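Local coordinates for Hit-like protein involved in cell-cycle regulation (Bartonella henselae, PDB 3LB5), which probably binds and hydrolyses nucleotide conjugates, as a dimeric histidine triad (HIT) protein of the HINT type, and may take part in cell-cycle regulation, at residues T108-N113 with H125-P130. Residues are numbered along the deposited sequence; the frame is centred on the assembly and turned at random.
Sequences TVMQFN and HFHIIP
Thr108-Ile129 and Met110-His127 are hydrogen-bonded pairs of an antiparallel sheet, with Val109-Ile128 a non-hydrogen-bonded pair between them; the strand axes are 4.6 Å apart, their directions at 156°. His125-Phe126-His127 belongs to the histidine triad motif (His-φ-His-φ-His-φ-φ, φ hydrophobic) that names the HIT family, here carried by strand 126-131 and the residues just before it. Four backbone bonds fix the register, the straightest running from Thr108 N to Ile129 O (2.8 Å). Past Gln111 and Phe126 the backbones separate and two waters bridge them: one accepts from Phe112 N and donates to His125 O, while another joins Gln111 NE2, Phe112 O and His125 N. His127 ND1 is hydrogen-bonded to His64, and the unknown ligand lies about 8 Å from the His127 side chain. On the face shared by Met110, His127 and Ile129, the Phe112 ring meets the imidazole obliquely, planes at 49°, with CE2 3.6 Å from His127 NE2. On the opposite face Val109 and Phe126 pack against Val87 and Val91 of helix 81-101. Strand 106-113 also pairs antiparallel with a strand of the second subunit, carrying the sheet across the dimer. Gln111 turns its CG away from its own N and bends at chi2, and that CG lies over the Phe126 ring, 3.8 Å from the centroid and 7° off the normal, while Val109 CG1 touches the ring's edge at CD1, 3.9 Å away.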
ATOM      1  N   THR B 108      -5.937  -7.304   0.667  1.00  8.46           N
ATOM      2  CA  THR B 108      -4.734  -6.850  -0.040  1.00  8.96           C
ATOM      3  C   THR B 108      -4.811  -5.347  -0.296  1.00  9.08           C
ATOM      4  O   THR B 108      -5.788  -4.855  -0.868  1.00  8.74           O
ATOM      5  CB  THR B 108      -4.537  -7.609  -1.372  1.00  8.89           C
ATOM      6  OG1 THR B 108      -4.386  -9.011  -1.103  1.00  8.35           O
ATOM      7  CG2 THR B 108      -3.271  -7.104  -2.108  1.00 10.64           C
ATOM      8  N   VAL B 109      -3.779  -4.627   0.144  1.00  8.45           N
ATOM      9  CA  VAL B 109      -3.663  -3.198  -0.109  1.00  8.44           C
ATOM     10  C   VAL B 109      -2.574  -3.028  -1.149  1.00  8.46           C
ATOM     11  O   VAL B 109      -1.479  -3.561  -0.991  1.00  7.80           O
ATOM     12  CB  VAL B 109      -3.291  -2.431   1.184  1.00  7.74           C
ATOM     13  CG1 VAL B 109      -3.024  -0.945   0.911  1.00  7.82           C
ATOM     14  CG2 VAL B 109      -4.376  -2.664   2.258  1.00  8.63           C
ATOM     15  N   MET B 110      -2.863  -2.286  -2.217  1.00  8.15           N
ATOM     16  CA  MET B 110      -1.837  -2.025  -3.225  1.00  9.10           C
ATOM     17  C   MET B 110      -1.795  -0.560  -3.579  1.00  8.89           C
ATOM     18  O   MET B 110      -2.824   0.130  -3.551  1.00  9.27           O
ATOM     19  CB  MET B 110      -2.090  -2.829  -4.508  1.00  9.92           C
ATOM     20  CG  MET B 110      -2.247  -4.309  -4.261  1.00 13.55           C
ATOM     21  SD  MET B 110      -2.265  -5.200  -5.811  1.00 23.05           S
ATOM     22  CE  MET B 110      -3.830  -4.762  -6.553  1.00 23.33           C
ATOM     23  N   GLN B 111      -0.616  -0.085  -3.946  1.00  8.21           N
ATOM     24  CA  GLN B 111      -0.494   1.295  -4.373  1.00  8.35           C
ATOM     25  C   GLN B 111       0.557   1.352  -5.490  1.00  8.25           C
ATOM     26  O   GLN B 111       1.696   0.897  -5.309  1.00  8.26           O
ATOM     27  CB  GLN B 111      -0.161   2.204  -3.190  1.00  7.67           C
ATOM     28  CG  GLN B 111      -0.235   3.730  -3.541  1.00  7.45           C
ATOM     29  CD  GLN B 111       1.054   4.254  -4.131  1.00  8.52           C
ATOM     30  OE1 GLN B 111       2.141   3.877  -3.698  1.00  9.71           O
ATOM     31  NE2 GLN B 111       0.946   5.096  -5.153  1.00  8.10           N
ATOM     32  N   PHE B 112       0.142   1.873  -6.640  1.00  7.84           N
ATOM     33  CA  PHE B 112       0.974   1.850  -7.858  1.00  8.87           C
ATOM     34  C   PHE B 112       1.528   3.192  -8.282  1.00  8.49           C
ATOM     35  O   PHE B 112       0.791   4.180  -8.392  1.00  9.49           O
ATOM     36  CB  PHE B 112       0.229   1.213  -9.036  1.00  8.68           C
ATOM     37  CG  PHE B 112      -0.313  -0.167  -8.741  1.00 11.08           C
ATOM     38  CD1 PHE B 112       0.477  -1.129  -8.115  1.00 11.69           C
ATOM     39  CD2 PHE B 112      -1.611  -0.494  -9.093  1.00 11.95           C
ATOM     40  CE1 PHE B 112      -0.023  -2.402  -7.839  1.00 14.50           C
ATOM     41  CE2 PHE B 112      -2.130  -1.774  -8.821  1.00 16.10           C
ATOM     42  CZ  PHE B 112      -1.326  -2.727  -8.189  1.00 13.75           C
ATOM     43  N   ASN B 113       2.839   3.223  -8.509  1.00  8.11           N
ATOM     44  CA  ASN B 113       3.526   4.421  -8.960  1.00  8.70           C
ATOM     45  C   ASN B 113       4.154   4.247 -10.339  1.00  8.58           C
ATOM     46  O   ASN B 113       5.151   3.558 -10.480  1.00  8.31           O
ATOM     47  CB  ASN B 113       4.605   4.836  -7.952  1.00  7.84           C
ATOM     48  CG  ASN B 113       4.050   4.993  -6.561  1.00  8.37           C
ATOM     49  OD1 ASN B 113       3.472   6.030  -6.238  1.00  7.75           O
ATOM     50  ND2 ASN B 113       4.176   3.952  -5.741  1.00  6.57           N
ATOM     51  N   HIS B 125      -3.896   6.801  -5.499  1.00  9.20           N
ATOM     52  CA  HIS B 125      -4.957   5.957  -4.978  1.00  9.25           C
ATOM     53  C   HIS B 125      -4.415   4.665  -4.388  1.00  9.30           C
ATOM     54  O   HIS B 125      -3.498   4.060  -4.955  1.00 10.07           O
ATOM     55  CB  HIS B 125      -6.027   5.659  -6.041  1.00  8.69           C
ATOM     56  CG  HIS B 125      -5.506   4.984  -7.280  1.00  9.42           C
ATOM     57  ND1 HIS B 125      -4.685   5.626  -8.181  1.00  9.99           N
ATOM     58  CD2 HIS B 125      -5.734   3.746  -7.793  1.00 11.27           C
ATOM     59  CE1 HIS B 125      -4.401   4.804  -9.185  1.00 12.82           C
ATOM     60  NE2 HIS B 125      -5.038   3.662  -8.982  1.00  9.92           N
ATOM     61  N   PHE B 126      -4.997   4.243  -3.260  1.00  9.04           N
ATOM     62  CA  PHE B 126      -4.765   2.904  -2.687  1.00  9.02           C
ATOM     63  C   PHE B 126      -5.917   1.968  -3.057  1.00  8.12           C
ATOM     64  O   PHE B 126      -7.092   2.347  -2.989  1.00  7.44           O
ATOM     65  CB  PHE B 126      -4.634   2.971  -1.161  1.00  8.70           C
ATOM     66  CG  PHE B 126      -3.325   3.545  -0.686  1.00 10.40           C
ATOM     67  CD1 PHE B 126      -2.381   2.725  -0.086  1.00 10.62           C
ATOM     68  CD2 PHE B 126      -3.052   4.913  -0.806  1.00  9.95           C
ATOM     69  CE1 PHE B 126      -1.159   3.253   0.355  1.00 12.39           C
ATOM     70  CE2 PHE B 126      -1.834   5.458  -0.353  1.00 10.67           C
ATOM     71  CZ  PHE B 126      -0.887   4.615   0.228  1.00 10.23           C
ATOM     72  N   HIS B 127      -5.567   0.766  -3.505  1.00  7.70           N
ATOM     73  CA  HIS B 127      -6.526  -0.320  -3.692  1.00  7.79           C
ATOM     74  C   HIS B 127      -6.744  -1.079  -2.384  1.00  8.71           C
ATOM     75  O   HIS B 127      -5.768  -1.495  -1.716  1.00  8.52           O
ATOM     76  CB  HIS B 127      -5.994  -1.333  -4.724  1.00  7.64           C
ATOM     77  CG  HIS B 127      -5.828  -0.772  -6.087  1.00  7.04           C
ATOM     78  ND1 HIS B 127      -6.867  -0.732  -6.997  1.00  9.90           N
ATOM     79  CD2 HIS B 127      -4.745  -0.266  -6.721  1.00  9.73           C
ATOM     80  CE1 HIS B 127      -6.434  -0.202  -8.130  1.00 11.78           C
ATOM     81  NE2 HIS B 127      -5.149   0.084  -7.992  1.00 13.25           N
ATOM     82  N   ILE B 128      -8.014  -1.285  -2.024  1.00  8.96           N
ATOM     83  CA  ILE B 128      -8.359  -2.159  -0.891  1.00  9.91           C
ATOM     84  C   ILE B 128      -9.196  -3.339  -1.408  1.00 10.01           C
ATOM     85  O   ILE B 128     -10.357  -3.178  -1.809  1.00 10.20           O
ATOM     86  CB  ILE B 128      -9.086  -1.431   0.264  1.00 10.01           C
ATOM     87  CG1 ILE B 128      -8.196  -0.348   0.892  1.00 11.11           C
ATOM     88  CG2 ILE B 128      -9.395  -2.411   1.392  1.00 11.02           C
ATOM     89  CD1 ILE B 128      -8.334   0.996   0.307  1.00 15.83           C
ATOM     90  N   ILE B 129      -8.569  -4.512  -1.435  1.00  9.80           N
ATOM     91  CA  ILE B 129      -9.150  -5.679  -2.097  1.00 10.15           C
ATOM     92  C   ILE B 129      -9.391  -6.828  -1.120  1.00 10.50           C
ATOM     93  O   ILE B 129      -8.439  -7.384  -0.549  1.00  9.93           O
ATOM     94  CB  ILE B 129      -8.279  -6.163  -3.300  1.00 10.38           C
ATOM     95  CG1 ILE B 129      -7.858  -4.983  -4.193  1.00 10.87           C
ATOM     96  CG2 ILE B 129      -9.000  -7.289  -4.089  1.00  9.76           C
ATOM     97  CD1 ILE B 129      -6.869  -5.355  -5.286  1.00 13.86           C
ATOM     98  N   PRO B 130     -10.666  -7.217  -0.946  1.00 10.09           N
ATOM     99  CA  PRO B 130     -10.920  -8.413  -0.156  1.00 10.58           C
ATOM    100  C   PRO B 130     -10.473  -9.711  -0.843  1.00 10.66           C
ATOM    101  O   PRO B 130     -10.609  -9.881  -2.074  1.00 10.40           O
ATOM    102  CB  PRO B 130     -12.442  -8.396   0.038  1.00 10.82           C
ATOM    103  CG  PRO B 130     -12.980  -7.632  -1.112  1.00 10.91           C
ATOM    104  CD  PRO B 130     -11.885  -6.713  -1.616  1.00 10.79           C
TER
HETATM  105  O   HOH W   1      -1.398   5.627  -7.004  1.00 10.70           O
HETATM  106  O   HOH W   2      -2.458   2.998  -7.128  1.00 14.27           O